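Long-range contacts in MSM0273 (Mycobacterium smegmatis, PDB 5L37), which is a pentameric shell protein of the RMM bacterial microcompartment and, as in its EutN/CcmL relatives, probably caps the vertices of the shell: residues L2-V10 and A23-G31; E48-A58 and I69-I77. One frame throughout, in Å; residues are numbered along the deposited sequence.

From the N terminus, strand 2-9 runs out, the chain makes a long excursion, and strand 23-29 comes back antiparallel beside it: contact 1 closes this first loop. Strand 35-40 follows on the far side of 23-29. The chain then crosses to the other edge of strand 2-9, where strand 49-54 lies, and contact 2 closes the second loop, which includes helix 56-60, by bringing in strand 71-76. The two contacts are in series, neither nested nor crossed, with centres about 10 Å apart. Backbone bonds between strands 2-9 and 49-54 join them, and backbone bonds between Phe-39 and both Ala-71 and Ile-73 close the OB-type barrel.

Contact 1 of 2, residues L2-V10 and A23-G31; sequences LRATVTGNV and AFLEVEVEG
Thr-5 and Glu-28 face each other as a hydrogen-bonded antiparallel pair, each N reaching the other's O at 2.8 Å, and similar backbone bonds run on to Val-10 N and Phe-24 O. The regular ladder breaks where Thr-7 and Gly-8 both face Glu-26, a classic beta bulge: Glu-26 O takes a nearly straight bond from Thr-7 N (2.8 Å, 174°) and a weak one from Gly-8 N.

Among the polar side chains, Thr-7 OG1 sits between its own N and carbonyl carbon (chi1 53°), from where it donates to the anti lone pair of Glu-26 OE1 at 3.0 Å. The same carboxylate pairs with Arg-35, as does that of Glu-28. Glu-30 CB lies 3.5 Å above the plane of the Arg-3 guanidinium, offset toward the rim, while water 1 lies at the guanidinium edge. No N-H of Arg-3 points at Glu-30 OE2, which takes water 2 at 2.7 Å and a weak bond from His-49 ND1.

Ala-4, Val-6, Val-27 and Val-29 turn apolar side chains into the buried side, where Ala-4 and Val-27 pack on Ile-52. Ala-4 CB meets Val-27 CB at 3.9 Å, and Val-6 CG1 meets Leu-25 CD1 at 4.0 Å.

The strand pair is thus two-sided: mainly apolar toward the barrel interior, with threonines, glutamates and charge pairs on the other side.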
ATOM      1  N   LEU C   2     -11.224  -5.874   3.104  1.00 13.75           N
ATOM      2  CA  LEU C   2     -11.876  -5.536   4.374  1.00 15.64           C
ATOM      3  C   LEU C   2     -13.391  -5.645   4.261  1.00 16.25           C
ATOM      4  O   LEU C   2     -13.980  -5.380   3.217  1.00 16.09           O
ATOM      5  CB  LEU C   2     -11.529  -4.134   4.803  1.00 17.86           C
ATOM      6  CG  LEU C   2     -10.053  -3.882   5.115  1.00 21.71           C
ATOM      7  CD1 LEU C   2      -9.826  -2.385   5.272  1.00 27.98           C
ATOM      8  CD2 LEU C   2      -9.584  -4.648   6.367  1.00 22.28           C
ATOM      9  N   ARG C   3     -14.020  -6.054   5.347  1.00 15.40           N
ATOM     10  CA  ARG C   3     -15.474  -5.951   5.492  1.00 15.42           C
ATOM     11  C   ARG C   3     -15.793  -4.526   5.919  1.00 17.35           C
ATOM     12  O   ARG C   3     -15.152  -3.995   6.836  1.00 17.73           O
ATOM     13  CB  ARG C   3     -15.990  -6.964   6.538  1.00 19.98           C
ATOM     14  CG  ARG C   3     -15.756  -8.395   6.175  1.00 20.03           C
ATOM     15  CD  ARG C   3     -16.372  -9.349   7.200  1.00 26.27           C
ATOM     16  NE  ARG C   3     -15.951  -9.096   8.558  1.00 38.08           N
ATOM     17  CZ  ARG C   3     -16.735  -8.563   9.498  1.00 40.29           C
ATOM     18  NH1 ARG C   3     -17.994  -8.219   9.234  1.00 40.18           N
ATOM     19  NH2 ARG C   3     -16.254  -8.380  10.716  1.00 45.78           N
ATOM     20  N   ALA C   4     -16.806  -3.942   5.293  1.00 15.45           N
ATOM     21  CA  ALA C   4     -17.235  -2.594   5.639  1.00 16.00           C
ATOM     22  C   ALA C   4     -18.722  -2.480   5.481  1.00 16.94           C
ATOM     23  O   ALA C   4     -19.365  -3.375   4.895  1.00 19.04           O
ATOM     24  CB  ALA C   4     -16.541  -1.593   4.744  1.00 18.43           C
ATOM     25  N   THR C   5     -19.268  -1.393   6.013  1.00 17.39           N
ATOM     26  CA  THR C   5     -20.686  -1.095   5.890  1.00 18.17           C
ATOM     27  C   THR C   5     -20.817   0.210   5.146  1.00 18.93           C
ATOM     28  O   THR C   5     -20.149   1.187   5.506  1.00 19.97           O
ATOM     29  CB  THR C   5     -21.369  -0.990   7.284  1.00 22.73           C
ATOM     30  OG1 THR C   5     -21.173  -2.233   7.978  1.00 24.27           O
ATOM     31  CG2 THR C   5     -22.861  -0.715   7.144  1.00 21.93           C
ATOM     32  N   VAL C   6     -21.675   0.228   4.125  1.00 18.64           N
ATOM     33  CA  VAL C   6     -21.978   1.468   3.399  1.00 20.70           C
ATOM     34  C   VAL C   6     -22.779   2.428   4.285  1.00 23.22           C
ATOM     35  O   VAL C   6     -23.809   2.058   4.873  1.00 24.64           O
ATOM     36  CB  VAL C   6     -22.777   1.211   2.126  1.00 18.34           C
ATOM     37  CG1 VAL C   6     -23.027   2.541   1.384  1.00 20.07           C
ATOM     38  CG2 VAL C   6     -22.028   0.208   1.187  1.00 17.12           C
ATOM     39  N   THR C   7     -22.297   3.661   4.405  1.00 20.83           N
ATOM     40  CA  THR C   7     -22.968   4.608   5.299  1.00 23.70           C
ATOM     41  C   THR C   7     -23.576   5.762   4.529  1.00 28.99           C
ATOM     42  O   THR C   7     -24.478   6.462   5.029  1.00 28.80           O
ATOM     43  CB  THR C   7     -22.001   5.162   6.350  1.00 27.64           C
ATOM     44  OG1 THR C   7     -20.850   5.704   5.690  1.00 33.88           O
ATOM     45  CG2 THR C   7     -21.522   4.048   7.297  1.00 27.50           C
ATOM     46  N   GLY C   8     -23.148   5.964   3.294  1.00 26.18           N
ATOM     47  CA  GLY C   8     -23.728   7.057   2.522  1.00 29.12           C
ATOM     48  C   GLY C   8     -23.128   7.251   1.150  1.00 28.24           C
ATOM     49  O   GLY C   8     -22.221   6.533   0.750  1.00 24.83           O
ATOM     50  N   ASN C   9     -23.579   8.283   0.452  1.00 29.14           N
ATOM     51  CA  ASN C   9     -23.082   8.531  -0.890  1.00 31.57           C
ATOM     52  C   ASN C   9     -22.268   9.804  -0.806  1.00 30.26           C
ATOM     53  O   ASN C   9     -22.489  10.655   0.069  1.00 33.89           O
ATOM     54  CB  ASN C   9     -24.232   8.665  -1.901  1.00 43.58           C
ATOM     55  CG  ASN C   9     -23.903   8.034  -3.266  1.00 52.78           C
ATOM     56  OD1 ASN C   9     -22.890   8.344  -3.909  1.00 42.37           O
ATOM     57  ND2 ASN C   9     -24.762   7.109  -3.694  1.00 62.43           N
ATOM     58  N   VAL C  10     -21.283   9.921  -1.668  1.00 25.89           N
ATOM     59  CA  VAL C  10     -20.447  11.080  -1.671  1.00 27.40           C
ATOM     60  C   VAL C  10     -20.779  11.779  -2.944  1.00 28.40           C
ATOM     61  O   VAL C  10     -20.600  11.214  -4.016  1.00 34.16           O
ATOM     62  CB  VAL C  10     -18.969  10.691  -1.639  1.00 28.82           C
ATOM     63  CG1 VAL C  10     -18.096  11.908  -1.822  1.00 28.90           C
ATOM     64  CG2 VAL C  10     -18.705   9.990  -0.362  1.00 29.61           C
ATOM     65  N   ALA C  23     -20.330   4.762  -8.477  1.00 16.66           N
ATOM     66  CA  ALA C  23     -20.604   5.689  -7.393  1.00 18.10           C
ATOM     67  C   ALA C  23     -19.457   5.744  -6.396  1.00 16.10           C
ATOM     68  O   ALA C  23     -18.727   4.784  -6.204  1.00 18.08           O
ATOM     69  CB  ALA C  23     -21.877   5.288  -6.690  1.00 19.92           C
ATOM     70  N   PHE C  24     -19.312   6.901  -5.754  1.00 17.02           N
ATOM     71  CA  PHE C  24     -18.400   7.038  -4.610  1.00 16.15           C
ATOM     72  C   PHE C  24     -19.222   6.813  -3.331  1.00 18.71           C
ATOM     73  O   PHE C  24     -20.106   7.597  -3.031  1.00 22.14           O
ATOM     74  CB  PHE C  24     -17.763   8.431  -4.548  1.00 17.63           C
ATOM     75  CG  PHE C  24     -16.834   8.744  -5.682  1.00 17.94           C
ATOM     76  CD1 PHE C  24     -15.668   8.010  -5.868  1.00 22.26           C
ATOM     77  CD2 PHE C  24     -17.068   9.837  -6.486  1.00 26.47           C
ATOM     78  CE1 PHE C  24     -14.766   8.332  -6.919  1.00 23.70           C
ATOM     79  CE2 PHE C  24     -16.172  10.163  -7.524  1.00 31.37           C
ATOM     80  CZ  PHE C  24     -15.048   9.407  -7.738  1.00 26.39           C
ATOM     81  N   LEU C  25     -18.904   5.787  -2.558  1.00 16.21           N
ATOM     82  CA  LEU C  25     -19.685   5.529  -1.346  1.00 16.81           C
ATOM     83  C   LEU C  25     -18.814   5.696  -0.125  1.00 20.36           C
ATOM     84  O   LEU C  25     -17.649   5.249  -0.095  1.00 18.39           O
ATOM     85  CB  LEU C  25     -20.278   4.097  -1.371  1.00 16.58           C
ATOM     86  CG  LEU C  25     -21.227   3.771  -2.570  1.00 17.63           C
ATOM     87  CD1 LEU C  25     -21.778   2.332  -2.415  1.00 16.67           C
ATOM     88  CD2 LEU C  25     -22.361   4.779  -2.708  1.00 19.75           C
ATOM     89  N   GLU C  26     -19.366   6.339   0.888  1.00 17.89           N
ATOM     90  CA  GLU C  26     -18.690   6.344   2.174  1.00 20.21           C
ATOM     91  C   GLU C  26     -18.966   4.989   2.849  1.00 21.80           C
ATOM     92  O   GLU C  26     -20.093   4.505   2.811  1.00 19.06           O
ATOM     93  CB  GLU C  26     -19.171   7.492   3.057  1.00 23.80           C
ATOM     94  CG  GLU C  26     -18.367   7.568   4.359  1.00 30.09           C
ATOM     95  CD  GLU C  26     -18.819   8.679   5.265  1.00 54.09           C
ATOM     96  OE1 GLU C  26     -19.891   8.531   5.895  1.00 66.57           O
ATOM     97  OE2 GLU C  26     -18.098   9.698   5.342  1.00 55.19           O
ATOM     98  N   VAL C  27     -17.926   4.378   3.415  1.00 18.70           N
ATOM     99  CA  VAL C  27     -18.058   3.089   4.098  1.00 21.19           C
ATOM    100  C   VAL C  27     -17.356   3.197   5.443  1.00 24.14           C
ATOM    101  O   VAL C  27     -16.467   4.025   5.619  1.00 22.94           O
ATOM    102  CB  VAL C  27     -17.458   1.915   3.286  1.00 17.87           C
ATOM    103  CG1 VAL C  27     -18.119   1.842   1.893  1.00 17.86           C
ATOM    104  CG2 VAL C  27     -15.885   2.010   3.188  1.00 17.82           C
ATOM    105  N   GLU C  28     -17.761   2.350   6.374  1.00 20.69           N
ATOM    106  CA  GLU C  28     -17.143   2.270   7.677  1.00 20.87           C
ATOM    107  C   GLU C  28     -16.609   0.856   7.848  1.00 23.31           C
ATOM    108  O   GLU C  28     -17.348  -0.128   7.689  1.00 20.42           O
ATOM    109  CB  GLU C  28     -18.152   2.608   8.762  1.00 27.42           C
ATOM    110  CG  GLU C  28     -17.614   2.448  10.141  1.00 31.30           C
ATOM    111  CD  GLU C  28     -18.544   3.001  11.187  1.00 44.75           C
ATOM    112  OE1 GLU C  28     -19.645   3.499  10.849  1.00 45.17           O
ATOM    113  OE2 GLU C  28     -18.174   2.903  12.369  1.00 54.73           O
ATOM    114  N   VAL C  29     -15.326   0.755   8.137  1.00 20.41           N
ATOM    115  CA  VAL C  29     -14.684  -0.545   8.237  1.00 23.09           C
ATOM    116  C   VAL C  29     -15.130  -1.237   9.515  1.00 27.22           C
ATOM    117  O   VAL C  29     -15.152  -0.632  10.589  1.00 24.84           O
ATOM    118  CB  VAL C  29     -13.132  -0.408   8.195  1.00 22.87           C
ATOM    119  CG1 VAL C  29     -12.478  -1.775   8.319  1.00 25.95           C
ATOM    120  CG2 VAL C  29     -12.703   0.224   6.902  1.00 21.76           C
ATOM    121  N   GLU C  30     -15.497  -2.513   9.393  1.00 25.84           N
ATOM    122  CA  GLU C  30     -16.036  -3.274  10.513  1.00 29.29           C
ATOM    123  C   GLU C  30     -14.932  -3.403  11.569  1.00 32.44           C
ATOM    124  O   GLU C  30     -13.771  -3.613  11.242  1.00 36.22           O
ATOM    125  CB  GLU C  30     -16.445  -4.684  10.043  1.00 37.07           C
ATOM    126  CG  GLU C  30     -17.630  -4.822   9.087  1.00 49.21           C
ATOM    127  CD  GLU C  30     -18.978  -4.428   9.627  1.00 63.57           C
ATOM    128  OE1 GLU C  30     -19.086  -4.009  10.805  1.00 69.46           O
ATOM    129  OE2 GLU C  30     -19.945  -4.560   8.845  1.00 63.41           O
ATOM    130  N   GLY C  31     -15.273  -3.233  12.832  1.00 35.53           N
ATOM    131  CA  GLY C  31     -14.278  -3.394  13.876  1.00 43.84           C
ATOM    132  C   GLY C  31     -13.394  -2.206  14.177  1.00 44.66           C
ATOM    133  O   GLY C  31     -13.172  -1.905  15.333  1.00 44.90           O
TER
HETATM  134  O   HOH W   1     -18.603  -6.764  12.192  1.00 43.02           O
HETATM  135  O   HOH W   2     -19.417  -5.807   6.516  1.00 45.59           O
HETATM  136  O   HOH W   3     -21.322   8.988  -6.226  1.00 26.21           O

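Contact 2 of 2, residues E48-A58 and I69-I77; sequences EHVLIAQGSVA and IDALIIGSI
His-49 touches Ile-77 CD1 with CB alone; its flat imidazole leads away from Ile-77, and ND1 bonds to Thr-5. The Glu-48 carboxylate brings OE2 close to Ser-76 CB, while its OE1 is held by Gly-45 N. The amide of Gln-54 gives NE2 to water 4 at 2.9 Å, and that water donates to Asp-70 O.

Strands 49-54 and 71-76 are neighbouring antiparallel strands, joined through helix 56-60, in the OB-like barrel common to this shell-protein family. Ala-53 and Leu-72 exchange two bonds, each N to the other's O at 2.9 Å. Farther along, Leu-51 binds both Ile-74 N through its O and Gly-75 O through its N, and the register slips by one residue between Ile-73 and Ser-76.

Beta-branched residues fill the face with Val-50, Ile-52 and Ile-73, where extended backbones suit them. Ile-73 CG1 touches Ile-52 CG1 at 3.8 Å, and its CG2 methyl meets Val-50 CB at 3.9 Å. Ile-74 reaches across to Leu-51 and Ala-53: CD1 comes to Leu-51 CD2 at 3.9 Å and CG2 meets Ala-53 CB, because CG1 stands between the backbone N and the carbonyl carbon (chi1 64°). Ile-74 also packs on Ile-16 of one neighbouring subunit, and the Asp-70 carboxylate takes Met-1 N and Gln-54 N of a second neighbouring subunit, tying this pair to the pentamer.

In the short helix 56-60 the small Ala-58 fits closely: its CB lies 3.7 Å from Leu-72 CB and 3.5 Å from the buried Ala-71 N, which has no hydrogen-bond acceptor in the model.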
ATOM      1  N   GLU C  48     -25.629  -1.656   3.728  1.00 24.25           N
ATOM      2  CA  GLU C  48     -25.187  -2.942   3.214  1.00 23.86           C
ATOM      3  C   GLU C  48     -23.769  -3.298   3.655  1.00 20.38           C
ATOM      4  O   GLU C  48     -22.882  -2.452   3.740  1.00 21.38           O
ATOM      5  CB  GLU C  48     -25.229  -2.928   1.695  1.00 24.13           C
ATOM      6  CG  GLU C  48     -24.897  -4.230   1.042  1.00 28.28           C
ATOM      7  CD  GLU C  48     -25.131  -4.161  -0.460  1.00 38.91           C
ATOM      8  OE1 GLU C  48     -25.810  -3.210  -0.925  1.00 41.20           O
ATOM      9  OE2 GLU C  48     -24.611  -5.041  -1.181  1.00 40.81           O
ATOM     10  N   HIS C  49     -23.564  -4.563   3.964  1.00 19.28           N
ATOM     11  CA  HIS C  49     -22.245  -5.034   4.318  1.00 17.57           C
ATOM     12  C   HIS C  49     -21.512  -5.517   3.088  1.00 19.12           C
ATOM     13  O   HIS C  49     -22.003  -6.403   2.385  1.00 19.34           O
ATOM     14  CB  HIS C  49     -22.350  -6.154   5.352  1.00 23.40           C
ATOM     15  CG  HIS C  49     -23.119  -5.740   6.559  1.00 23.42           C
ATOM     16  ND1 HIS C  49     -22.651  -4.809   7.449  1.00 26.84           N
ATOM     17  CD2 HIS C  49     -24.339  -6.125   7.012  1.00 30.24           C
ATOM     18  CE1 HIS C  49     -23.562  -4.606   8.390  1.00 30.24           C
ATOM     19  NE2 HIS C  49     -24.586  -5.405   8.155  1.00 35.05           N
ATOM     20  N   VAL C  50     -20.325  -4.961   2.858  1.00 16.31           N
ATOM     21  CA  VAL C  50     -19.617  -5.190   1.600  1.00 17.04           C
ATOM     22  C   VAL C  50     -18.161  -5.567   1.858  1.00 16.56           C
ATOM     23  O   VAL C  50     -17.642  -5.376   2.953  1.00 16.45           O
ATOM     24  CB  VAL C  50     -19.648  -3.949   0.687  1.00 15.24           C
ATOM     25  CG1 VAL C  50     -21.100  -3.620   0.267  1.00 17.73           C
ATOM     26  CG2 VAL C  50     -19.063  -2.755   1.399  1.00 17.40           C
ATOM     27  N   LEU C  51     -17.528  -6.086   0.817  1.00 15.37           N
ATOM     28  CA  LEU C  51     -16.130  -6.488   0.810  1.00 13.67           C
ATOM     29  C   LEU C  51     -15.371  -5.515  -0.094  1.00 14.49           C
ATOM     30  O   LEU C  51     -15.803  -5.285  -1.219  1.00 16.14           O
ATOM     31  CB  LEU C  51     -16.031  -7.913   0.265  1.00 17.12           C
ATOM     32  CG  LEU C  51     -14.698  -8.621   0.342  1.00 19.48           C
ATOM     33  CD1 LEU C  51     -14.302  -8.706   1.868  1.00 21.00           C
ATOM     34  CD2 LEU C  51     -14.856  -9.987  -0.331  1.00 18.76           C
ATOM     35  N   ILE C  52     -14.284  -4.930   0.400  1.00 13.12           N
ATOM     36  CA  ILE C  52     -13.522  -3.913  -0.327  1.00 14.76           C
ATOM     37  C   ILE C  52     -12.115  -4.374  -0.609  1.00 13.41           C
ATOM     38  O   ILE C  52     -11.456  -4.933   0.297  1.00 15.26           O
ATOM     39  CB  ILE C  52     -13.462  -2.609   0.478  1.00 15.01           C
ATOM     40  CG1 ILE C  52     -14.916  -2.076   0.492  1.00 18.72           C
ATOM     41  CG2 ILE C  52     -12.504  -1.604  -0.177  1.00 20.77           C
ATOM     42  CD1 ILE C  52     -15.078  -0.962   1.410  1.00 27.92           C
ATOM     43  N   ALA C  53     -11.643  -4.114  -1.824  1.00 13.25           N
ATOM     44  CA  ALA C  53     -10.199  -4.273  -2.141  1.00 14.87           C
ATOM     45  C   ALA C  53      -9.566  -2.909  -2.327  1.00 16.66           C
ATOM     46  O   ALA C  53     -10.225  -1.975  -2.808  1.00 15.04           O
ATOM     47  CB  ALA C  53     -10.009  -5.103  -3.401  1.00 17.89           C
ATOM     48  N   GLN C  54      -8.297  -2.783  -1.912  1.00 12.86           N
ATOM     49  CA  GLN C  54      -7.622  -1.469  -1.923  1.00 13.95           C
ATOM     50  C   GLN C  54      -6.354  -1.476  -2.746  1.00 16.42           C
ATOM     51  O   GLN C  54      -5.736  -2.533  -2.987  1.00 16.81           O
ATOM     52  CB  GLN C  54      -7.270  -1.068  -0.498  1.00 13.89           C
ATOM     53  CG  GLN C  54      -8.500  -0.869   0.390  1.00 15.93           C
ATOM     54  CD  GLN C  54      -8.083  -0.527   1.794  1.00 18.64           C
ATOM     55  OE1 GLN C  54      -7.873  -1.404   2.625  1.00 21.96           O
ATOM     56  NE2 GLN C  54      -7.876   0.760   2.044  1.00 19.86           N
ATOM     57  N   GLY C  55      -5.931  -0.282  -3.140  1.00 14.53           N
ATOM     58  CA  GLY C  55      -4.668  -0.149  -3.867  1.00 16.40           C
ATOM     59  C   GLY C  55      -4.862  -0.260  -5.357  1.00 14.62           C
ATOM     60  O   GLY C  55      -5.980  -0.073  -5.904  1.00 15.41           O
ATOM     61  N   SER C  56      -3.762  -0.571  -6.059  1.00 14.70           N
ATOM     62  CA  SER C  56      -3.797  -0.549  -7.508  1.00 15.23           C
ATOM     63  C   SER C  56      -4.699  -1.654  -8.063  1.00 15.32           C
ATOM     64  O   SER C  56      -5.171  -1.512  -9.202  1.00 16.45           O
ATOM     65  CB  SER C  56      -2.395  -0.634  -8.101  1.00 19.53           C
ATOM     66  OG  SER C  56      -1.817  -1.848  -7.754  1.00 20.24           O
ATOM     67  N   VAL C  57      -4.975  -2.706  -7.289  1.00 14.41           N
ATOM     68  CA  VAL C  57      -5.859  -3.751  -7.821  1.00 15.37           C
ATOM     69  C   VAL C  57      -7.292  -3.226  -7.998  1.00 14.58           C
ATOM     70  O   VAL C  57      -8.036  -3.757  -8.833  1.00 17.04           O
ATOM     71  CB  VAL C  57      -5.876  -5.037  -6.944  1.00 17.21           C
ATOM     72  CG1 VAL C  57      -4.427  -5.545  -6.702  1.00 16.90           C
ATOM     73  CG2 VAL C  57      -6.630  -4.837  -5.638  1.00 16.45           C
ATOM     74  N   ALA C  58      -7.665  -2.183  -7.260  1.00 13.59           N
ATOM     75  CA  ALA C  58      -8.994  -1.571  -7.474  1.00 15.25           C
ATOM     76  C   ALA C  58      -9.101  -0.913  -8.848  1.00 20.46           C
ATOM     77  O   ALA C  58     -10.049  -1.133  -9.586  1.00 23.89           O
ATOM     78  CB  ALA C  58      -9.284  -0.544  -6.356  1.00 14.94           C
ATOM     79  N   ILE C  69      -8.484   5.238  -8.912  1.00 16.27           N
ATOM     80  CA  ILE C  69      -9.344   4.657  -7.885  1.00 15.17           C
ATOM     81  C   ILE C  69      -8.502   3.691  -7.067  1.00 16.05           C
ATOM     82  O   ILE C  69      -7.868   2.780  -7.658  1.00 16.14           O
ATOM     83  CB  ILE C  69     -10.523   3.895  -8.572  1.00 18.27           C
ATOM     84  CG1 ILE C  69     -11.396   4.896  -9.330  1.00 20.57           C
ATOM     85  CG2 ILE C  69     -11.326   3.069  -7.568  1.00 19.13           C
ATOM     86  CD1 ILE C  69     -12.045   5.889  -8.423  1.00 20.00           C
ATOM     87  N   ASP C  70      -8.502   3.854  -5.735  1.00 14.78           N
ATOM     88  CA  ASP C  70      -7.674   3.002  -4.853  1.00 13.75           C
ATOM     89  C   ASP C  70      -8.531   2.188  -3.834  1.00 13.07           C
ATOM     90  O   ASP C  70      -8.002   1.645  -2.861  1.00 13.11           O
ATOM     91  CB  ASP C  70      -6.636   3.888  -4.116  1.00 13.76           C
ATOM     92  CG  ASP C  70      -7.287   4.879  -3.116  1.00 16.44           C
ATOM     93  OD1 ASP C  70      -8.512   4.802  -2.953  1.00 17.15           O
ATOM     94  OD2 ASP C  70      -6.558   5.676  -2.478  1.00 18.30           O
ATOM     95  N   ALA C  71      -9.844   2.098  -4.064  1.00 12.81           N
ATOM     96  CA  ALA C  71     -10.723   1.277  -3.205  1.00 12.68           C
ATOM     97  C   ALA C  71     -11.966   0.922  -3.985  1.00 12.61           C
ATOM     98  O   ALA C  71     -12.557   1.808  -4.611  1.00 14.39           O
ATOM     99  CB  ALA C  71     -11.098   2.053  -1.926  1.00 13.81           C
ATOM    100  N   LEU C  72     -12.302  -0.361  -4.016  1.00 12.49           N
ATOM    101  CA  LEU C  72     -13.392  -0.876  -4.862  1.00 12.80           C
ATOM    102  C   LEU C  72     -14.173  -1.881  -4.065  1.00 14.24           C
ATOM    103  O   LEU C  72     -13.610  -2.792  -3.486  1.00 14.87           O
ATOM    104  CB  LEU C  72     -12.835  -1.546  -6.133  1.00 13.26           C
ATOM    105  CG  LEU C  72     -13.852  -2.188  -7.082  1.00 13.45           C
ATOM    106  CD1 LEU C  72     -14.794  -1.110  -7.720  1.00 13.47           C
ATOM    107  CD2 LEU C  72     -13.067  -2.918  -8.161  1.00 15.05           C
ATOM    108  N   ILE C  73     -15.498  -1.723  -4.069  1.00 13.45           N
ATOM    109  CA  ILE C  73     -16.354  -2.764  -3.508  1.00 14.03           C
ATOM    110  C   ILE C  73     -16.420  -3.947  -4.459  1.00 13.32           C
ATOM    111  O   ILE C  73     -16.779  -3.797  -5.635  1.00 13.78           O
ATOM    112  CB  ILE C  73     -17.746  -2.167  -3.223  1.00 13.66           C
ATOM    113  CG1 ILE C  73     -17.657  -1.279  -1.968  1.00 13.75           C
ATOM    114  CG2 ILE C  73     -18.793  -3.307  -3.058  1.00 14.11           C
ATOM    115  CD1 ILE C  73     -18.894  -0.266  -1.832  1.00 17.74           C
ATOM    116  N   ILE C  74     -16.038  -5.132  -3.980  1.00 14.81           N
ATOM    117  CA  ILE C  74     -15.997  -6.271  -4.893  1.00 13.65           C
ATOM    118  C   ILE C  74     -17.158  -7.235  -4.670  1.00 15.57           C
ATOM    119  O   ILE C  74     -17.309  -8.178  -5.444  1.00 17.65           O
ATOM    120  CB  ILE C  74     -14.615  -7.051  -4.847  1.00 15.99           C
ATOM    121  CG1 ILE C  74     -14.387  -7.659  -3.492  1.00 15.46           C
ATOM    122  CG2 ILE C  74     -13.458  -6.123  -5.223  1.00 19.38           C
ATOM    123  CD1 ILE C  74     -13.140  -8.593  -3.496  1.00 13.74           C
ATOM    124  N   GLY C  75     -17.960  -7.035  -3.620  1.00 14.97           N
ATOM    125  CA  GLY C  75     -19.128  -7.912  -3.440  1.00 15.70           C
ATOM    126  C   GLY C  75     -19.845  -7.596  -2.135  1.00 16.33           C
ATOM    127  O   GLY C  75     -19.337  -6.820  -1.302  1.00 16.88           O
ATOM    128  N   SER C  76     -21.031  -8.159  -1.961  1.00 16.85           N
ATOM    129  CA  SER C  76     -21.705  -8.024  -0.667  1.00 17.72           C
ATOM    130  C   SER C  76     -21.474  -9.278   0.136  1.00 20.19           C
ATOM    131  O   SER C  76     -21.124 -10.325  -0.420  1.00 24.15           O
ATOM    132  CB  SER C  76     -23.204  -7.701  -0.806  1.00 24.71           C
ATOM    133  OG  SER C  76     -23.842  -8.746  -1.450  1.00 28.81           O
ATOM    134  N   ILE C  77     -21.595  -9.166   1.456  1.00 17.31           N
ATOM    135  CA  ILE C  77     -21.289 -10.288   2.347  1.00 19.58           C
ATOM    136  C   ILE C  77     -22.570 -11.063   2.656  1.00 19.99           C
ATOM    137  O   ILE C  77     -23.561 -10.502   3.170  1.00 20.35           O
ATOM    138  CB  ILE C  77     -20.658  -9.777   3.634  1.00 18.71           C
ATOM    139  CG1 ILE C  77     -19.369  -9.011   3.269  1.00 27.01           C
ATOM    140  CG2 ILE C  77     -20.380 -10.893   4.618  1.00 20.67           C
ATOM    141  CD1 ILE C  77     -18.793  -8.280   4.389  1.00 40.80           C
TER
HETATM  142  O   HOH W   4      -7.714   2.600  -0.210  1.00 19.07           O